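Local coordinates for protein MPT synthase subunit 2 (Burkholderia ambifaria, PDB 7L32) that serves as the catalytic large subunit of molybdopterin synthase, which probably inserts the two dithiolene sulfurs into the precursor of the molybdenum cofactor, at residues Leu59-Pro63 against Gly64-Lys68; Ser117-Phe120 against Val121-Leu125; Gly93-Leu96 against Pro97-Ile101. All blocks are in the same frame, centred on the assembly; numbering follows the deposited sequence.

Interaction 1. Residues Leu59-Pro63 against Gly64-Lys68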
loop_
_atom_site.group_PDB
_atom_site.type_symbol
_atom_site.label_atom_id
_atom_site.label_comp_id
_atom_site.label_asym_id
_atom_site.label_seq_id
_atom_site.Cartn_x
_atom_site.Cartn_y
_atom_site.Cartn_z
ATOM N N LEU A 59 -21.879 -5.879 8.518
ATOM C CA LEU A 59 -20.858 -6.916 8.612
ATOM C C LEU A 59 -20.760 -7.418 10.044
ATOM O O LEU A 59 -20.756 -6.619 10.985
ATOM C CB LEU A 59 -19.462 -6.400 8.217
ATOM C CG LEU A 59 -18.904 -6.650 6.826
ATOM C CD1 LEU A 59 -17.422 -6.213 6.776
ATOM C CD2 LEU A 59 -19.078 -8.114 6.458
ATOM N N GLU A 60 -20.622 -8.734 10.202
ATOM C CA GLU A 60 -20.394 -9.338 11.506
ATOM C C GLU A 60 -19.301 -10.388 11.392
ATOM O O GLU A 60 -19.160 -11.050 10.361
ATOM C CB GLU A 60 -21.682 -9.971 12.079
ATOM C CG GLU A 60 -22.716 -8.972 12.608
ATOM C CD GLU A 60 -22.104 -7.789 13.362
ATOM O OE1 GLU A 60 -21.155 -7.994 14.162
ATOM O OE2 GLU A 60 -22.567 -6.644 13.149
ATOM N N HIS A 61 -18.531 -10.524 12.461
ATOM C CA HIS A 61 -17.475 -11.518 12.560
ATOM C C HIS A 61 -17.912 -12.594 13.550
ATOM O O HIS A 61 -18.992 -12.513 14.141
ATOM C CB HIS A 61 -16.155 -10.872 13.000
ATOM C CG HIS A 61 -16.173 -10.378 14.418
ATOM N ND1 HIS A 61 -17.120 -9.491 14.883
ATOM C CD2 HIS A 61 -15.376 -10.665 15.475
ATOM C CE1 HIS A 61 -16.900 -9.242 16.162
ATOM N NE2 HIS A 61 -15.847 -9.943 16.546
ATOM N N TYR A 62 -17.070 -13.625 13.706
ATOM C CA TYR A 62 -17.257 -14.667 14.716
ATOM C C TYR A 62 -16.276 -14.372 15.849
ATOM O O TYR A 62 -15.069 -14.615 15.693
ATOM C CB TYR A 62 -16.999 -16.050 14.102
ATOM C CG TYR A 62 -17.397 -17.282 14.938
ATOM C CD1 TYR A 62 -17.381 -17.260 16.327
ATOM C CD2 TYR A 62 -17.762 -18.470 14.311
ATOM C CE1 TYR A 62 -17.730 -18.393 17.077
ATOM C CE2 TYR A 62 -18.115 -19.602 15.046
ATOM C CZ TYR A 62 -18.093 -19.559 16.430
ATOM O OH TYR A 62 -18.439 -20.682 17.164
ATOM N N PRO A 63 -16.721 -13.810 16.974
ATOM C CA PRO A 63 -15.775 -13.359 18.008
ATOM C C PRO A 63 -14.793 -14.447 18.425
ATOM O O PRO A 63 -15.174 -15.587 18.689
ATOM C CB PRO A 63 -16.696 -12.949 19.163
ATOM C CG PRO A 63 -17.946 -12.535 18.480
ATOM C CD PRO A 63 -18.113 -13.471 17.321
ATOM N N GLY A 64 -13.507 -14.087 18.439
ATOM C CA GLY A 64 -12.457 -15.041 18.734
ATOM C C GLY A 64 -12.023 -15.814 17.504
ATOM O O GLY A 64 -10.843 -15.817 17.156
ATOM N N MET A 65 -12.978 -16.473 16.841
ATOM C CA MET A 65 -12.680 -17.260 15.643
ATOM C C MET A 65 -12.073 -16.399 14.532
ATOM O O MET A 65 -11.046 -16.754 13.929
ATOM C CB MET A 65 -13.977 -17.927 15.169
ATOM C CG MET A 65 -13.929 -18.605 13.807
ATOM S SD MET A 65 -13.565 -20.377 13.919
ATOM C CE MET A 65 -14.993 -20.982 14.806
ATOM N N THR A 66 -12.701 -15.268 14.229
ATOM C CA THR A 66 -12.207 -14.464 13.116
ATOM C C THR A 66 -10.825 -13.893 13.428
ATOM O O THR A 66 -9.946 -13.897 12.564
ATOM C CB THR A 66 -13.203 -13.353 12.768
ATOM O OG1 THR A 66 -14.484 -13.932 12.480
ATOM C CG2 THR A 66 -12.725 -12.559 11.507
ATOM N N GLU A 67 -10.609 -13.416 14.660
ATOM C CA GLU A 67 -9.284 -12.904 15.027
ATOM C C GLU A 67 -8.215 -13.982 14.876
ATOM O O GLU A 67 -7.133 -13.721 14.335
ATOM C CB GLU A 67 -9.294 -12.381 16.467
ATOM C CG GLU A 67 -10.021 -11.045 16.656
ATOM C CD GLU A 67 -11.479 -11.191 17.081
ATOM O OE1 GLU A 67 -12.099 -12.261 16.858
ATOM O OE2 GLU A 67 -12.015 -10.207 17.633
ATOM N N LYS A 68 -8.509 -15.210 15.321
ATOM C CA LYS A 68 -7.529 -16.286 15.188
ATOM C C LYS A 68 -7.206 -16.574 13.725
ATOM O O LYS A 68 -6.051 -16.858 13.386
ATOM C CB LYS A 68 -8.033 -17.543 15.899
ATOM C CG LYS A 68 -7.853 -17.451 17.406
ATOM C CD LYS A 68 -8.388 -18.674 18.136
ATOM C CE LYS A 68 -8.442 -18.432 19.639
ATOM N NZ LYS A 68 -9.621 -17.595 20.044
HETATM O O HOH W 1 -14.232 -9.984 18.775
#
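Tyr62 and Thr66 clasp each other where strand 57-61 gives way to helix 65-80. Thr66 N reaches Tyr62 O at 2.9 Å, an almost straight bond (173°) lying in the carbonyl plane. In return Thr66 OG1 accepts Tyr62 N, also at 2.9 Å, and donates its own proton to Pro130 O. Threonine suits this buried place: its hydroxyl serves two backbone groups while its CG2 meets His61 CB. Gly64, the N-cap residue, turns the chain with a positive phi of 85°, which its missing side chain permits. A weak bond from Met65 N to Pro63 O, 3.0 Å, closes a classic gamma turn around it.

The outer side, formed by the exposed side chains of Tyr62 and Met65, is held by dispersion contacts and not by hydrogen bonds. Met65 lays its CB over one face of the Tyr62 ring, 3.8 Å from the centroid, as a CH-pi contact; bends at chi2 and chi3 then bring Met65 CE to 3.4 Å from Tyr62 CE2. The sulfur adds a distant Met-aromatic contact. Elsewhere a water bridges His61 NE2 and Glu67 OE2.

Glu67 OE1 takes Gly64 N at 2.8 Å through a rather bent bond (133°), from above the carboxylate plane, supplying the one half of a capping box that a glycine N-cap allows; its negative charge would probably be favourable near the helix N terminus.

Interaction 2. Residues Ser117-Phe120 against Val121-Leu125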
loop_
_atom_site.group_PDB
_atom_site.type_symbol
_atom_site.label_atom_id
_atom_site.label_comp_id
_atom_site.label_asym_id
_atom_site.label_seq_id
_atom_site.Cartn_x
_atom_site.Cartn_y
_atom_site.Cartn_z
ATOM N N SER A 117 3.741 -9.266 0.549
ATOM C CA SER A 117 3.095 -9.738 1.772
ATOM C C SER A 117 1.777 -9.015 2.014
ATOM O O SER A 117 0.810 -9.625 2.491
ATOM C CB SER A 117 4.036 -9.578 2.977
ATOM O OG SER A 117 4.412 -8.219 3.218
ATOM N N CYS A 118 1.713 -7.719 1.689
ATOM C CA CYS A 118 0.464 -6.984 1.886
ATOM C C CYS A 118 -0.635 -7.532 0.983
ATOM O O CYS A 118 -1.780 -7.740 1.430
ATOM C CB CYS A 118 0.689 -5.493 1.625
ATOM S SG CYS A 118 -0.687 -4.438 2.140
ATOM N N GLU A 119 -0.313 -7.787 -0.289
ATOM C CA GLU A 119 -1.326 -8.342 -1.189
ATOM C C GLU A 119 -1.702 -9.764 -0.791
ATOM O O GLU A 119 -2.884 -10.143 -0.855
ATOM C CB GLU A 119 -0.824 -8.311 -2.639
ATOM C CG GLU A 119 -1.847 -8.815 -3.624
ATOM C CD GLU A 119 -1.564 -8.384 -5.075
ATOM O OE1 GLU A 119 -0.401 -8.066 -5.421
ATOM O OE2 GLU A 119 -2.539 -8.337 -5.847
ATOM N N PHE A 120 -0.715 -10.565 -0.389
ATOM C CA PHE A 120 -1.009 -11.925 0.079
ATOM C C PHE A 120 -1.988 -11.904 1.254
ATOM O O PHE A 120 -2.960 -12.685 1.291
ATOM C CB PHE A 120 0.300 -12.640 0.467
ATOM C CG PHE A 120 0.078 -13.974 1.149
ATOM C CD1 PHE A 120 -0.114 -15.123 0.402
ATOM C CD2 PHE A 120 0.074 -14.072 2.541
ATOM C CE1 PHE A 120 -0.375 -16.373 1.026
ATOM C CE2 PHE A 120 -0.168 -15.295 3.168
ATOM C CZ PHE A 120 -0.389 -16.456 2.418
ATOM N N VAL A 121 -1.729 -11.045 2.242
ATOM C CA VAL A 121 -2.611 -10.973 3.413
ATOM C C VAL A 121 -4.020 -10.563 2.990
ATOM O O VAL A 121 -5.008 -11.137 3.462
ATOM C CB VAL A 121 -2.033 -10.016 4.481
ATOM C CG1 VAL A 121 -3.073 -9.737 5.600
ATOM C CG2 VAL A 121 -0.735 -10.587 5.118
ATOM N N MET A 122 -4.141 -9.578 2.088
ATOM C CA MET A 122 -5.466 -9.159 1.619
ATOM C C MET A 122 -6.182 -10.287 0.879
ATOM O O MET A 122 -7.383 -10.523 1.104
ATOM C CB MET A 122 -5.376 -7.913 0.703
ATOM C CG MET A 122 -5.325 -6.560 1.478
ATOM S SD MET A 122 -6.777 -6.326 2.568
ATOM C CE MET A 122 -8.088 -6.357 1.363
ATOM N N ASP A 123 -5.470 -10.998 -0.010
ATOM C CA ASP A 123 -6.086 -12.105 -0.753
ATOM C C ASP A 123 -6.590 -13.187 0.201
ATOM O O ASP A 123 -7.696 -13.709 0.040
ATOM C CB ASP A 123 -5.082 -12.726 -1.727
ATOM C CG ASP A 123 -4.842 -11.869 -2.964
ATOM O OD1 ASP A 123 -5.646 -10.949 -3.252
ATOM O OD2 ASP A 123 -3.830 -12.135 -3.637
ATOM N N TYR A 124 -5.755 -13.569 1.168
ATOM C CA TYR A 124 -6.112 -14.626 2.123
ATOM C C TYR A 124 -7.241 -14.162 3.039
ATOM O O TYR A 124 -8.191 -14.916 3.317
ATOM C CB TYR A 124 -4.847 -14.976 2.922
ATOM C CG TYR A 124 -4.740 -16.288 3.674
ATOM C CD1 TYR A 124 -5.840 -17.114 3.879
ATOM C CD2 TYR A 124 -3.527 -16.653 4.267
ATOM C CE1 TYR A 124 -5.726 -18.303 4.614
ATOM C CE2 TYR A 124 -3.400 -17.845 5.003
ATOM C CZ TYR A 124 -4.507 -18.659 5.173
ATOM O OH TYR A 124 -4.401 -19.834 5.900
ATOM N N LEU A 125 -7.169 -12.908 3.490
ATOM C CA LEU A 125 -8.250 -12.320 4.282
ATOM C C LEU A 125 -9.582 -12.381 3.537
ATOM O O LEU A 125 -10.601 -12.847 4.079
ATOM C CB LEU A 125 -7.891 -10.864 4.627
ATOM C CG LEU A 125 -8.823 -10.022 5.509
ATOM C CD1 LEU A 125 -8.001 -8.897 6.170
ATOM C CD2 LEU A 125 -10.004 -9.415 4.730
HETATM O O HOH W 2 -2.985 -11.430 -6.065
HETATM O O HOH W 3 -5.059 -8.980 -5.124
#
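Phe120 and Tyr124, one helical turn apart, run out from the helix next to each other in a shared direction. The rings meet obliquely, Phe120 CZ 3.6 Å from Tyr124 CD2, their planes inclined by 71°. Both rings have CG opposite the backbone N (chi1 172° in Phe120), which sends them out along the same flank of the helix. There they pack on helix 65-80, Phe120 on Glu76 and Arg80, Tyr124 on Ile73; Trp157 also meets Phe120 edge-to-face.

Aliphatic groups occupy another flank. Val121 CG2 sits 3.2 Å from Ser117 O. Compact Val121 packs on strand residues Ile88 and Val104 and, from helix 65-80, on Ala77, while Met122, bent along its flexible chain, packs on Arg111 of the second subunit.

The backbone bonds are those of a regular alpha-helix: Val121 N to Ser117 O, Met122 N to Cys118 O, Asp123 N to Glu119 O and Tyr124 N to Phe120 O. Helix 111-128 packs on strands 85-91 and 100-108 of the mixed sheet and against helix 65-80, an arrangement consistent with the alpha/beta hammerhead fold of MoaE proteins.

Charged groups make up the last set. Glu119 OE2 and Asp123 OD2 stand 4.6 Å apart, their carboxylate planes turned 49° against each other. Two waters lie between them; one is 2.7 Å from Glu119 OE2 and 2.8 Å from Asp123 OD1. Like charges so placed would be expected to repel, but each has a cationic partner: Arg156 forms a salt bridge with Glu119 OE1, and Arg111 of the second subunit one with Asp123 OD1, while Asp123 OD2 accepts Trp157 NE1.

Interaction 3. Residues Gly93-Leu96 against Pro97-Ile101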
loop_
_atom_site.group_PDB
_atom_site.type_symbol
_atom_site.label_atom_id
_atom_site.label_comp_id
_atom_site.label_asym_id
_atom_site.label_seq_id
_atom_site.Cartn_x
_atom_site.Cartn_y
_atom_site.Cartn_z
ATOM N N GLY A 93 -20.033 -4.091 11.915
ATOM C CA GLY A 93 -21.173 -3.237 12.175
ATOM C C GLY A 93 -21.806 -2.695 10.907
ATOM O O GLY A 93 -21.645 -3.229 9.810
ATOM N N ARG A 94 -22.549 -1.608 11.076
ATOM C CA ARG A 94 -23.278 -0.984 9.976
ATOM C C ARG A 94 -22.357 0.030 9.303
ATOM O O ARG A 94 -22.023 1.064 9.890
ATOM C CB ARG A 94 -24.555 -0.334 10.502
ATOM C CG ARG A 94 -25.553 0.089 9.442
ATOM C CD ARG A 94 -26.825 0.611 10.106
ATOM N NE ARG A 94 -27.662 1.363 9.181
ATOM C CZ ARG A 94 -27.515 2.661 8.940
ATOM N NH1 ARG A 94 -26.555 3.366 9.515
ATOM N NH2 ARG A 94 -28.350 3.264 8.100
ATOM N N LEU A 95 -21.954 -0.263 8.070
ATOM C CA LEU A 95 -20.978 0.544 7.342
ATOM C C LEU A 95 -21.652 1.164 6.127
ATOM O O LEU A 95 -22.327 0.466 5.363
ATOM C CB LEU A 95 -19.784 -0.304 6.913
ATOM C CG LEU A 95 -19.051 -1.034 8.045
ATOM C CD1 LEU A 95 -18.147 -2.123 7.477
ATOM C CD2 LEU A 95 -18.243 -0.060 8.908
ATOM N N LEU A 96 -21.483 2.478 5.963
ATOM C CA LEU A 96 -22.109 3.234 4.886
ATOM C C LEU A 96 -21.177 3.336 3.685
ATOM O O LEU A 96 -19.969 3.113 3.806
ATOM C CB LEU A 96 -22.485 4.633 5.381
ATOM C CG LEU A 96 -23.622 4.647 6.406
ATOM C CD1 LEU A 96 -23.902 6.060 6.917
ATOM C CD2 LEU A 96 -24.873 4.043 5.795
ATOM N N PRO A 97 -21.710 3.676 2.510
ATOM C CA PRO A 97 -20.839 3.972 1.366
ATOM C C PRO A 97 -19.796 5.016 1.728
ATOM O O PRO A 97 -20.088 6.014 2.396
ATOM C CB PRO A 97 -21.813 4.493 0.300
ATOM C CG PRO A 97 -23.128 3.854 0.660
ATOM C CD PRO A 97 -23.140 3.774 2.158
ATOM N N LEU A 98 -18.570 4.768 1.277
ATOM C CA LEU A 98 -17.357 5.554 1.466
ATOM C C LEU A 98 -16.681 5.256 2.806
ATOM O O LEU A 98 -15.543 5.684 3.005
ATOM C CB LEU A 98 -17.582 7.075 1.328
ATOM C CG LEU A 98 -18.241 7.524 0.022
ATOM C CD1 LEU A 98 -18.446 9.040 -0.009
ATOM C CD2 LEU A 98 -17.455 7.043 -1.185
ATOM N N ASP A 99 -17.322 4.520 3.720
ATOM C CA ASP A 99 -16.679 4.166 4.979
ATOM C C ASP A 99 -15.490 3.245 4.737
ATOM O O ASP A 99 -15.545 2.347 3.894
ATOM C CB ASP A 99 -17.656 3.432 5.903
ATOM C CG ASP A 99 -18.649 4.354 6.584
ATOM O OD1 ASP A 99 -18.531 5.594 6.489
ATOM O OD2 ASP A 99 -19.579 3.808 7.198
ATOM N N GLN A 100 -14.440 3.428 5.532
ATOM C CA GLN A 100 -13.351 2.458 5.567
ATOM C C GLN A 100 -13.841 1.133 6.134
ATOM O O GLN A 100 -14.577 1.104 7.126
ATOM C CB GLN A 100 -12.200 2.981 6.423
ATOM C CG GLN A 100 -11.526 4.227 5.862
ATOM C CD GLN A 100 -10.366 4.720 6.720
ATOM O OE1 GLN A 100 -9.291 5.021 6.201
ATOM N NE2 GLN A 100 -10.590 4.836 8.031
ATOM N N ILE A 101 -13.413 0.036 5.511
ATOM C CA ILE A 101 -13.734 -1.326 5.974
ATOM C C ILE A 101 -12.535 -1.980 6.644
ATOM O O ILE A 101 -12.642 -2.557 7.723
ATOM C CB ILE A 101 -14.215 -2.204 4.794
ATOM C CG1 ILE A 101 -15.448 -1.623 4.123
ATOM C CG2 ILE A 101 -14.499 -3.636 5.254
ATOM C CD1 ILE A 101 -15.720 -2.281 2.779
#
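Asp99 grips Leu96 twice, once through its carboxylate and once through its backbone. The shorter bond runs from Leu96 N to Asp99 OD2, 2.6 Å long and fairly straight at 159°, the donor coming from well above the carboxylate plane. In the other direction Asp99 N reaches Leu96 O at 3.0 Å, the donor lying out of the carbonyl plane. With CG set beside its own backbone N (chi1 -77°), the aspartate folds its acid group back over the turn, which a short, charged acceptor does neatly.

The second bond closes a type II beta turn from Leu96 to Asp99. Pro97 holds the second position, where the ring's fixed phi is just what is needed. Leu98 follows with a positive phi of 83°, a conformation usual at the third position of this turn but less common for a residue with a side chain.

Packing surrounds these bonds. Leu96 CB presses on Pro97 CD at 3.4 Å, closer than an ordinary carbon contact, reflecting the restraint a proline puts on the residue before it. Deeper in, Leu95 CD1 approaches Ile101 CG1 at 4.3 Å, a looser meeting of two branched aliphatic chains suited to the buried side. Leu95 also has CD2 4.2 Å from Gln100 O, which also accepts a hydrogen bond from Arg91 NH1.

Around the turn, Val45 touches both Leu95 and Ile101, Gln100 NE2 is bonded to Asp18 and Phe19 O, and Leu98 packs on Pro33 of the second subunit. The turn carries the chain from strand 93-95, at the border of the antiparallel sheet next to strand 57-61, into strand 100-108, inside the mixed sheet between strands 85-91 and 37-44.

From the N terminus the three contacts come in series, 1, then 3, then 2, with no nesting or crossing. Interaction 1 closes the bend from strand 57-61 into helix 65-80. Interaction 3 closes the turn by which the chain leaves the antiparallel sheet for the mixed one. Interaction 2 closes no loop but runs along helix 111-128, which follows strand 100-108. Interactions 1 and 3 touch: Leu59 O and Gly93 N are 2.8 Å apart, a probable hydrogen bond between adjacent strands, and Leu59 packs on Leu95 and Ile101. Interaction 2 touches neither, though its helix packs against helix 65-80, whose first turn lies in interaction 1.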